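Local coordinates for putative sugar ABC transporter, substrate-binding protein (Clostridium phytofermentans, PDB 4WZZ), which binds L-rhamnose in the crystal and, as in related sugar-binding proteins, probably hands its ligand to a membrane ABC transporter for uptake, at residues A355-E360 / A365-V370; Q90-A95 / I101-N106. All blocks are in the same frame, centred on the assembly; numbering follows the deposited sequence. Where two conformers were deposited one is given.

Contact 1: A355-E360 / A365-V370; sequences APFKFE and AEWAKV
The backbones of 355-360 and 365-370 come nearest at F359 and W367, whose CA atoms are 8.1 Å apart, and no hydrogen bond joins the two segments. That gap, between strand 357-359 and the short helix containing W367, is bridged by three aromatic rings. W367 points its CB at the strand and offers one indole face, against which both phenylalanines are placed. F359 meets it edge-on: its CE1 lies 3.5 Å from W367 CG, which is close to the phenyl plane, and equally close to W367 CB. With the phenyl and five-membered ring planes at 72° and centroids 5.3 Å apart, this is a T-shaped (edge-to-face) pair. F357 reaches the same indole face further out, its CE2 being 3.6 Å from W367 NE1. Its plane stands at 57° to the five-membered ring, an oblique pairing. The two phenylalanines also touch: F357 CD2 sits over a face of the F359 ring, whose CD1 lies at the F357 edge. Having CG anti to the backbone N (chi1 -165°) carries the F357 ring out toward the indole.

This aromatic cluster packs the C-terminal helix of a two-lobed periplasmic-binding-protein fold onto a two-stranded antiparallel ribbon. F357 and F359 are backbone-bonded there to L296 and M294 of strand 294-296, next in sequence to the pocket residue W297. P276 of helix 276-279 touches both F359 and W367. Between the segments, the N363 amide bonds K358 O through ND2 and E360 N through OD1, pinning the chain where it leaves the strand.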
loop_
_atom_site.group_PDB
_atom_site.type_symbol
_atom_site.label_atom_id
_atom_site.label_comp_id
_atom_site.label_asym_id
_atom_site.label_seq_id
_atom_site.Cartn_x
_atom_site.Cartn_y
_atom_site.Cartn_z
ATOM N N ALA A 355 -2.794 10.378 7.431
ATOM C CA ALA A 355 -1.610 9.895 8.145
ATOM C C ALA A 355 -1.713 8.396 8.312
ATOM O O ALA A 355 -2.808 7.820 8.231
ATOM C CB ALA A 355 -1.488 10.561 9.512
ATOM N N PRO A 356 -0.584 7.738 8.569
ATOM C CA PRO A 356 -0.699 6.339 8.996
ATOM C C PRO A 356 -1.447 6.249 10.319
ATOM O O PRO A 356 -1.449 7.221 11.115
ATOM C CB PRO A 356 0.758 5.899 9.210
ATOM C CG PRO A 356 1.604 6.966 8.628
ATOM C CD PRO A 356 0.796 8.237 8.670
ATOM N N PHE A 357 -2.071 5.111 10.539
ATOM C CA PHE A 357 -2.796 4.810 11.771
ATOM C C PHE A 357 -2.179 3.623 12.476
ATOM O O PHE A 357 -1.949 2.567 11.876
ATOM C CB PHE A 357 -4.270 4.530 11.433
ATOM C CG PHE A 357 -5.201 4.560 12.618
ATOM C CD1 PHE A 357 -5.775 5.749 13.034
ATOM C CD2 PHE A 357 -5.552 3.389 13.259
ATOM C CE1 PHE A 357 -6.662 5.769 14.124
ATOM C CE2 PHE A 357 -6.433 3.397 14.347
ATOM C CZ PHE A 357 -6.989 4.588 14.760
ATOM N N LYS A 358 -1.941 3.782 13.774
ATOM C CA LYS A 358 -1.343 2.726 14.582
ATOM C C LYS A 358 -2.422 1.792 15.173
ATOM O O LYS A 358 -3.355 2.266 15.859
ATOM C CB LYS A 358 -0.535 3.372 15.712
ATOM C CG LYS A 358 0.106 2.415 16.674
ATOM C CD LYS A 358 0.898 3.204 17.710
ATOM C CE LYS A 358 1.494 2.299 18.780
ATOM N NZ LYS A 358 2.181 3.092 19.878
ATOM N N PHE A 359 -2.282 0.505 14.887
ATOM C CA PHE A 359 -3.129 -0.543 15.429
ATOM C C PHE A 359 -2.368 -1.265 16.529
ATOM O O PHE A 359 -1.247 -1.729 16.320
ATOM C CB PHE A 359 -3.582 -1.518 14.320
ATOM C CG PHE A 359 -4.425 -0.844 13.263
ATOM C CD1 PHE A 359 -5.751 -0.534 13.531
ATOM C CD2 PHE A 359 -3.885 -0.476 12.050
ATOM C CE1 PHE A 359 -6.521 0.105 12.596
ATOM C CE2 PHE A 359 -4.646 0.156 11.105
ATOM C CZ PHE A 359 -5.967 0.464 11.378
ATOM N N GLU A 360 -2.966 -1.312 17.701
ATOM C CA GLU A 360 -2.284 -1.828 18.874
ATOM C C GLU A 360 -3.335 -2.502 19.749
ATOM O O GLU A 360 -4.524 -2.449 19.465
ATOM C CB GLU A 360 -1.596 -0.674 19.607
ATOM C CG GLU A 360 -2.528 0.477 19.938
ATOM C CD GLU A 360 -1.837 1.565 20.744
ATOM O OE1 GLU A 360 -1.210 1.243 21.776
ATOM O OE2 GLU A 360 -1.930 2.736 20.341
ATOM N N ALA A 365 -9.302 -4.669 18.150
ATOM C CA ALA A 365 -10.485 -5.484 17.938
ATOM C C ALA A 365 -11.584 -4.701 17.213
ATOM O O ALA A 365 -12.246 -5.233 16.316
ATOM C CB ALA A 365 -10.985 -6.051 19.261
ATOM N N GLU A 366 -11.767 -3.432 17.572
ATOM C CA GLU A 366 -12.841 -2.632 16.954
ATOM C C GLU A 366 -12.569 -2.426 15.466
ATOM O O GLU A 366 -13.488 -2.458 14.654
ATOM C CB GLU A 366 -13.041 -1.296 17.689
ATOM C CG GLU A 366 -11.867 -0.342 17.571
ATOM C CD GLU A 366 -11.812 0.667 18.681
ATOM O OE1 GLU A 366 -12.118 1.848 18.418
ATOM O OE2 GLU A 366 -11.452 0.293 19.819
ATOM N N TRP A 367 -11.293 -2.276 15.092
ATOM C CA TRP A 367 -10.949 -2.027 13.704
ATOM C C TRP A 367 -10.941 -3.289 12.861
ATOM O O TRP A 367 -11.036 -3.207 11.637
ATOM C CB TRP A 367 -9.611 -1.283 13.593
ATOM C CG TRP A 367 -9.743 0.155 13.972
ATOM C CD1 TRP A 367 -9.457 0.710 15.171
ATOM C CD2 TRP A 367 -10.226 1.231 13.139
ATOM N NE1 TRP A 367 -9.726 2.056 15.153
ATOM C CE2 TRP A 367 -10.201 2.403 13.917
ATOM C CE3 TRP A 367 -10.662 1.309 11.814
ATOM C CZ2 TRP A 367 -10.593 3.651 13.419
ATOM C CZ3 TRP A 367 -11.055 2.554 11.322
ATOM C CH2 TRP A 367 -11.027 3.702 12.125
ATOM N N ALA A 368 -10.834 -4.447 13.512
ATOM C CA ALA A 368 -10.756 -5.719 12.806
ATOM C C ALA A 368 -12.056 -6.007 12.060
ATOM O O ALA A 368 -12.067 -6.802 11.123
ATOM C CB ALA A 368 -10.448 -6.825 13.768
ATOM N N LYS A 369 -13.138 -5.362 12.484
ATOM C CA LYS A 369 -14.408 -5.518 11.799
ATOM C C LYS A 369 -14.599 -4.546 10.639
ATOM O O LYS A 369 -15.606 -4.640 9.918
ATOM C CB LYS A 369 -15.567 -5.369 12.791
ATOM C CG LYS A 369 -15.602 -6.482 13.836
ATOM C CD LYS A 369 -15.576 -7.894 13.218
ATOM C CE LYS A 369 -16.968 -8.536 13.158
ATOM N NZ LYS A 369 -16.905 -10.001 12.787
ATOM N N VAL A 370 -13.663 -3.620 10.463
ATOM C CA VAL A 370 -13.766 -2.602 9.416
ATOM C C VAL A 370 -12.969 -3.029 8.176
ATOM O O VAL A 370 -13.479 -2.979 7.057
ATOM C CB VAL A 370 -13.283 -1.223 9.893
ATOM C CG1 VAL A 370 -13.612 -0.145 8.867
ATOM C CG2 VAL A 370 -13.898 -0.872 11.243
#

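Contact 2: Q90-A95 / I101-N106; sequences QEPKSA and ITCINN
Q90 and C103 touch through the end of the glutamine side chain, laid along the flank of helix 97-110. Q90 NE2 donates to the backbone carbonyl C103 O over 3.0 Å, with an angle of 150° at the hydrogen. The approach is from the side, 117° at the oxygen, and the donor stands above the carbonyl plane, as fits a group reaching a helix carbonyl from outside the helix. The other half of the amide, OE1, rests on the C103 side chain, 3.4 Å from C103 CB. It also takes a weak hydrogen bond from N106 ND2 at 3.5 Å, one helical turn further on. Two contacts with the helix, one firm and one weak, therefore limit rotation of the Q90 amide.

C103 SG fills the angle between Q90 and P92: it is 4.0 Å from Q90 CB and 4.0 Å from P92 CG, so the buried thiol packs against carbon on both residues. The position of the amide follows from the chain behind it. Q90 has CG anti to its carbonyl carbon (chi1 -81°) and runs extended beyond CG, which spans the gap where the CA atoms of Q90 and C103 are 6.6 Å apart. The backbone of Q90 is in turn held by hydrogen bonds to I59 and V61, and that of P92 by one to A64.

In this way the end of edge strand 86-90 is joined to the helix of its own beta-alpha-beta crossover, which leads on to strand 114-117. The crossover helix lies over the intervening strand 56-60, where I60 touches Q90, P92, C103 and I104, while I104 also reaches A128 and L129 of helix 126-134.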
loop_
_atom_site.group_PDB
_atom_site.type_symbol
_atom_site.label_atom_id
_atom_site.label_comp_id
_atom_site.label_asym_id
_atom_site.label_seq_id
_atom_site.Cartn_x
_atom_site.Cartn_y
_atom_site.Cartn_z
ATOM N N GLN A 90 -10.058 -5.303 -12.181
ATOM C CA GLN A 90 -9.193 -6.376 -12.620
ATOM C C GLN A 90 -8.136 -6.676 -11.574
ATOM O O GLN A 90 -7.539 -5.765 -10.971
ATOM C CB GLN A 90 -8.508 -6.037 -13.925
ATOM C CG GLN A 90 -9.390 -6.260 -15.132
ATOM C CD GLN A 90 -8.659 -5.962 -16.407
ATOM O OE1 GLN A 90 -8.167 -6.862 -17.076
ATOM N NE2 GLN A 90 -8.565 -4.684 -16.741
ATOM N N GLU A 91 -7.926 -7.977 -11.389
ATOM C CA GLU A 91 -6.956 -8.510 -10.453
ATOM C C GLU A 91 -5.917 -9.295 -11.255
ATOM O O GLU A 91 -6.211 -10.393 -11.747
ATOM C CB GLU A 91 -7.628 -9.459 -9.447
ATOM C CG GLU A 91 -8.595 -8.768 -8.446
ATOM C CD GLU A 91 -9.024 -9.695 -7.311
ATOM O OE1 GLU A 91 -9.144 -10.880 -7.575
ATOM O OE2 GLU A 91 -9.244 -9.234 -6.178
ATOM N N PRO A 92 -4.708 -8.732 -11.418
ATOM C CA PRO A 92 -3.651 -9.503 -12.097
ATOM C C PRO A 92 -3.396 -10.847 -11.410
ATOM O O PRO A 92 -3.453 -10.956 -10.186
ATOM C CB PRO A 92 -2.425 -8.585 -11.996
ATOM C CG PRO A 92 -3.028 -7.176 -11.931
ATOM C CD PRO A 92 -4.279 -7.366 -11.086
ATOM N N LYS A 93 -3.117 -11.875 -12.208
ATOM C CA LYS A 93 -2.889 -13.218 -11.678
ATOM C C LYS A 93 -1.781 -13.237 -10.631
ATOM O O LYS A 93 -1.885 -13.925 -9.610
ATOM C CB LYS A 93 -2.541 -14.195 -12.807
ATOM C CG LYS A 93 -2.445 -15.644 -12.323
ATOM C CD LYS A 93 -1.159 -16.313 -12.792
ATOM C CE LYS A 93 -1.099 -16.450 -14.301
ATOM N NZ LYS A 93 -1.947 -17.569 -14.815
ATOM N N SER A 94 -0.715 -12.494 -10.898
ATOM C CA SER A 94 0.371 -12.334 -9.944
ATOM C C SER A 94 0.798 -10.869 -9.903
ATOM O O SER A 94 0.449 -10.085 -10.790
ATOM C CB SER A 94 1.541 -13.260 -10.283
ATOM O OG SER A 94 2.283 -12.772 -11.382
ATOM N N ALA A 95 1.551 -10.501 -8.871
ATOM C CA ALA A 95 1.934 -9.114 -8.664
ATOM C C ALA A 95 3.127 -8.700 -9.501
ATOM O O ALA A 95 4.116 -8.178 -8.982
ATOM C CB ALA A 95 2.218 -8.858 -7.182
ATOM N N ILE A 101 0.125 -5.589 -17.459
ATOM C CA ILE A 101 0.054 -5.076 -18.797
ATOM C C ILE A 101 -1.101 -5.744 -19.533
ATOM O O ILE A 101 -1.832 -5.101 -20.278
ATOM C CB ILE A 101 1.386 -5.307 -19.523
ATOM C CG1 ILE A 101 2.448 -4.380 -18.921
ATOM C CG2 ILE A 101 1.211 -5.045 -20.994
ATOM C CD1 ILE A 101 3.897 -4.789 -19.208
ATOM N N THR A 102 -1.286 -7.038 -19.302
ATOM C CA THR A 102 -2.408 -7.736 -19.893
ATOM C C THR A 102 -3.717 -7.052 -19.478
ATOM O O THR A 102 -4.605 -6.854 -20.300
ATOM C CB THR A 102 -2.410 -9.210 -19.468
ATOM O OG1 THR A 102 -1.218 -9.824 -19.959
ATOM C CG2 THR A 102 -3.621 -9.939 -20.019
ATOM N N CYS A 103 -3.822 -6.680 -18.208
ATOM C CA CYS A 103 -5.034 -6.008 -17.725
ATOM C C CYS A 103 -5.177 -4.610 -18.316
ATOM O O CYS A 103 -6.278 -4.175 -18.633
ATOM C CB CYS A 103 -5.066 -5.930 -16.192
ATOM S SG CYS A 103 -5.107 -7.534 -15.369
ATOM N N ILE A 104 -4.080 -3.880 -18.442
ATOM C CA ILE A 104 -4.165 -2.545 -19.034
ATOM C C ILE A 104 -4.685 -2.674 -20.437
ATOM O O ILE A 104 -5.557 -1.916 -20.878
ATOM C CB ILE A 104 -2.809 -1.857 -19.063
ATOM C CG1 ILE A 104 -2.341 -1.618 -17.624
ATOM C CG2 ILE A 104 -2.906 -0.551 -19.858
ATOM C CD1 ILE A 104 -0.862 -1.425 -17.483
ATOM N N ASN A 105 -4.136 -3.636 -21.160
ATOM C CA ASN A 105 -4.550 -3.835 -22.537
ATOM C C ASN A 105 -6.026 -4.218 -22.652
ATOM O O ASN A 105 -6.695 -3.795 -23.593
ATOM C CB ASN A 105 -3.645 -4.850 -23.245
ATOM C CG ASN A 105 -2.239 -4.303 -23.490
ATOM O OD1 ASN A 105 -2.047 -3.091 -23.610
ATOM N ND2 ASN A 105 -1.250 -5.199 -23.563
ATOM N N ASN A 106 -6.525 -5.000 -21.695
ATOM C CA ASN A 106 -7.941 -5.352 -21.668
ATOM C C ASN A 106 -8.790 -4.102 -21.439
ATOM O O ASN A 106 -9.822 -3.920 -22.080
ATOM C CB ASN A 106 -8.242 -6.374 -20.568
ATOM C CG ASN A 106 -7.880 -7.801 -20.961
ATOM O OD1 ASN A 106 -7.486 -8.077 -22.099
ATOM N ND2 ASN A 106 -8.033 -8.721 -20.016
#

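Overall arrangement
Following the chain from the N terminus, contact 2 comes first, closing the short span 96-100, mostly the first turn of helix 97-110, at the start of the crossover from strand 86-90 to 114-117, at the edge of the eight-stranded mixed sheet. Contact 1 comes close to the C terminus and closes the four-residue connection 361-364, whose last residue begins helix 364-368, after the chain has left strand 349-352 of that same sheet. The two are in series, neither nested nor crossing. The centres of contacts 1 and 2 are about 30 Å apart, on opposite sides of the chain's centre. Contact 2 ties strand to helix within one lobe; contact 1 joins the chain's last helix to strand 357-359, the partner of strand 294-296.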